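Local coordinates for protein 2,3-dihydroxybenzoate-AMP ligase (Bacillus subtilis, PDB 1MDB) that belongs to the ANL superfamily of AMP-binding enzymes and holds adenosine monophosphate and 2,3-dihydroxy-benzoic acid in adjoining pockets, at residues Y236-P241 and Q304-A308. Residues are numbered along the deposited sequence; the frame is centred on the assembly and turned at random.
Sequences YPLSSP and QVGGA. With AMP (adenosine monophosphate), chain D; DBH (2,3-dihydroxy-benzoic acid), chain E.
Tyr236 and Gly307 approach to 7.3 Å between their CA atoms, whereas Ser240 and Gln304 stay 9.4 Å apart, so side chains must bridge most of the gap. In this AMP-binding domain of the ANL superfamily, segment 236-241 runs from the short helix 235-239 into a cis peptide before Pro241. Segment 304-308 is the end of strand 302-306, inside the largely parallel central sheet, and the loop residues Gly307 and Ala308 that follow it. Tyr236 makes the larger part of the contact from the helix side, its side chain directed at the strand. The ring reaches the strand because chi1 of 175° turns CG away from the backbone N, leaving OH 3.4 Å from Gln304 CB. That hydroxyl is also near the amide nitrogens of Val305 and Gly306, but at angles too poor for bonding; its hydrogen-bond partner is Leu278 O, on the neighbouring strand. One ring face carries 2,3-dihydroxy-benzoic acid, whose C12 is 3.4 Å from Tyr236 CG, displaced toward the rim. Gly307 CA comes equally near C15 of the ligand, and Gly307 O turns toward AMP and bonds Lys519 NZ, so Gly307 borders both ligand pockets. The Gln304 side chain runs antiparallel alongside the Tyr236 ring, its amide plane inclined 49° to it. Its extended chain delivers NE2 to Ser240 O at 3.0 Å, in the carbonyl plane on a lone pair, although the bond is bent, with an N-H...O angle of 143°; NE2 also bonds Gln327 OE1, giving this buried amide nitrogen two acceptors. Ser240 thus faces the strand through its carbonyl and the ligand through its side chain, OG lying 2.6 Å from O6 of 2,3-dihydroxy-benzoic acid in a hydrogen bond.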
loop_
_atom_site.group_PDB
_atom_site.type_symbol
_atom_site.label_atom_id
_atom_site.label_comp_id
_atom_site.label_asym_id
_atom_site.label_seq_id
_atom_site.Cartn_x
_atom_site.Cartn_y
_atom_site.Cartn_z
ATOM N N TYR A 236 1.699 -1.938 -1.169
ATOM C CA TYR A 236 1.264 -1.958 -2.561
ATOM C C TYR A 236 2.417 -1.581 -3.520
ATOM O O TYR A 236 2.850 -2.409 -4.334
ATOM C CB TYR A 236 0.044 -1.021 -2.688
ATOM C CG TYR A 236 -0.537 -0.780 -4.070
ATOM C CD1 TYR A 236 -1.317 0.352 -4.302
ATOM C CD2 TYR A 236 -0.325 -1.665 -5.134
ATOM C CE1 TYR A 236 -1.872 0.615 -5.544
ATOM C CE2 TYR A 236 -0.881 -1.407 -6.403
ATOM C CZ TYR A 236 -1.653 -0.260 -6.591
ATOM O OH TYR A 236 -2.205 0.045 -7.811
ATOM N N PRO A 237 2.940 -0.346 -3.429
ATOM C CA PRO A 237 4.041 0.025 -4.332
ATOM C C PRO A 237 5.399 -0.602 -3.973
ATOM O O PRO A 237 6.398 -0.390 -4.668
ATOM C CB PRO A 237 4.053 1.551 -4.251
ATOM C CG PRO A 237 3.605 1.801 -2.828
ATOM C CD PRO A 237 2.450 0.830 -2.690
ATOM N N LEU A 238 5.443 -1.375 -2.892
ATOM C CA LEU A 238 6.683 -2.035 -2.500
ATOM C C LEU A 238 6.738 -3.489 -2.943
ATOM O O LEU A 238 7.819 -4.002 -3.234
ATOM C CB LEU A 238 6.863 -2.021 -0.975
ATOM C CG LEU A 238 8.156 -2.654 -0.422
ATOM C CD1 LEU A 238 9.318 -1.673 -0.634
ATOM C CD2 LEU A 238 8.019 -2.951 1.074
ATOM N N SER A 239 5.580 -4.149 -3.002
ATOM C CA SER A 239 5.553 -5.580 -3.314
ATOM C C SER A 239 4.424 -6.159 -4.175
ATOM O O SER A 239 4.380 -7.378 -4.371
ATOM C CB SER A 239 5.547 -6.353 -1.998
ATOM O OG SER A 239 4.282 -6.207 -1.370
ATOM N N SER A 240 3.523 -5.333 -4.695
ATOM C CA SER A 240 2.419 -5.888 -5.480
ATOM C C SER A 240 2.276 -5.402 -6.919
ATOM O O SER A 240 1.251 -4.818 -7.277
ATOM C CB SER A 240 1.096 -5.642 -4.747
ATOM O OG SER A 240 1.141 -6.132 -3.415
ATOM N N PRO A 241 3.296 -5.633 -7.772
ATOM C CA PRO A 241 4.576 -6.297 -7.492
ATOM C C PRO A 241 5.561 -5.333 -6.820
ATOM O O PRO A 241 6.497 -5.755 -6.138
ATOM C CB PRO A 241 5.038 -6.739 -8.882
ATOM C CG PRO A 241 4.499 -5.651 -9.765
ATOM C CD PRO A 241 3.104 -5.474 -9.227
ATOM N N GLN A 304 -1.829 -0.152 -12.875
ATOM C CA GLN A 304 -2.447 -0.745 -11.696
ATOM C C GLN A 304 -3.226 0.289 -10.895
ATOM O O GLN A 304 -2.770 1.413 -10.712
ATOM C CB GLN A 304 -1.390 -1.346 -10.762
ATOM C CG GLN A 304 -0.455 -2.394 -11.361
ATOM C CD GLN A 304 0.452 -2.999 -10.304
ATOM O OE1 GLN A 304 1.258 -2.300 -9.679
ATOM N NE2 GLN A 304 0.316 -4.297 -10.083
ATOM N N VAL A 305 -4.408 -0.099 -10.423
ATOM C CA VAL A 305 -5.215 0.771 -9.584
ATOM C C VAL A 305 -5.739 -0.086 -8.439
ATOM O O VAL A 305 -6.401 -1.109 -8.659
ATOM C CB VAL A 305 -6.377 1.403 -10.354
ATOM C CG1 VAL A 305 -7.074 2.429 -9.465
ATOM C CG2 VAL A 305 -5.854 2.083 -11.614
ATOM N N GLY A 306 -5.408 0.309 -7.214
ATOM C CA GLY A 306 -5.834 -0.452 -6.057
ATOM C C GLY A 306 -5.693 0.334 -4.769
ATOM O O GLY A 306 -5.525 1.548 -4.800
ATOM N N GLY A 307 -5.748 -0.363 -3.639
ATOM C CA GLY A 307 -5.653 0.301 -2.347
ATOM C C GLY A 307 -7.067 0.592 -1.878
ATOM O O GLY A 307 -7.367 0.608 -0.676
ATOM N N ALA A 308 -7.931 0.826 -2.863
ATOM C CA ALA A 308 -9.345 1.109 -2.660
ATOM C C ALA A 308 -10.021 0.685 -3.954
ATOM O O ALA A 308 -9.367 0.558 -4.984
ATOM C CB ALA A 308 -9.573 2.616 -2.411
HETATM P P AMP D . -3.259 -1.712 3.138
HETATM O O1P AMP D . -2.501 -2.625 4.065
HETATM O O2P AMP D . -3.059 -0.257 3.403
HETATM O O3P AMP D . -3.029 -2.057 1.689
HETATM O "O5'" AMP D . -4.875 -1.887 3.440
HETATM C "C5'" AMP D . -5.634 -3.045 2.989
HETATM C "C4'" AMP D . -7.130 -2.705 2.974
HETATM O "O4'" AMP D . -7.272 -1.697 1.991
HETATM C "C3'" AMP D . -8.040 -3.800 2.500
HETATM O "O3'" AMP D . -8.391 -4.697 3.551
HETATM C "C2'" AMP D . -9.217 -3.022 1.925
HETATM O "O2'" AMP D . -10.180 -2.685 2.947
HETATM C "C1'" AMP D . -8.522 -1.825 1.329
HETATM N N9 AMP D . -8.348 -2.140 -0.322
HETATM C C8 AMP D . -7.152 -2.282 -0.939
HETATM N N7 AMP D . -7.295 -2.486 -2.245
HETATM C C5 AMP D . -8.603 -2.469 -2.429
HETATM C C6 AMP D . -9.253 -2.625 -3.648
HETATM N N6 AMP D . -8.603 -2.805 -4.798
HETATM N N1 AMP D . -10.626 -2.572 -3.608
HETATM C C2 AMP D . -11.329 -2.382 -2.455
HETATM N N3 AMP D . -10.696 -2.226 -1.284
HETATM C C4 AMP D . -9.317 -2.265 -1.248
HETATM C C21 DBH E . -3.353 -1.896 0.560
HETATM O O9 DBH E . -4.332 -0.982 0.541
HETATM C C18 DBH E . -2.885 -2.607 -0.657
HETATM C C15 DBH E . -3.436 -2.272 -1.930
HETATM C C12 DBH E . -3.017 -2.952 -3.093
HETATM C C3 DBH E . -1.899 -3.640 -0.559
HETATM O O3 DBH E . -1.314 -4.014 0.667
HETATM C C6 DBH E . -1.486 -4.317 -1.723
HETATM C C9 DBH E . -2.036 -3.985 -2.984
HETATM O O6 DBH E . -0.543 -5.315 -1.633
#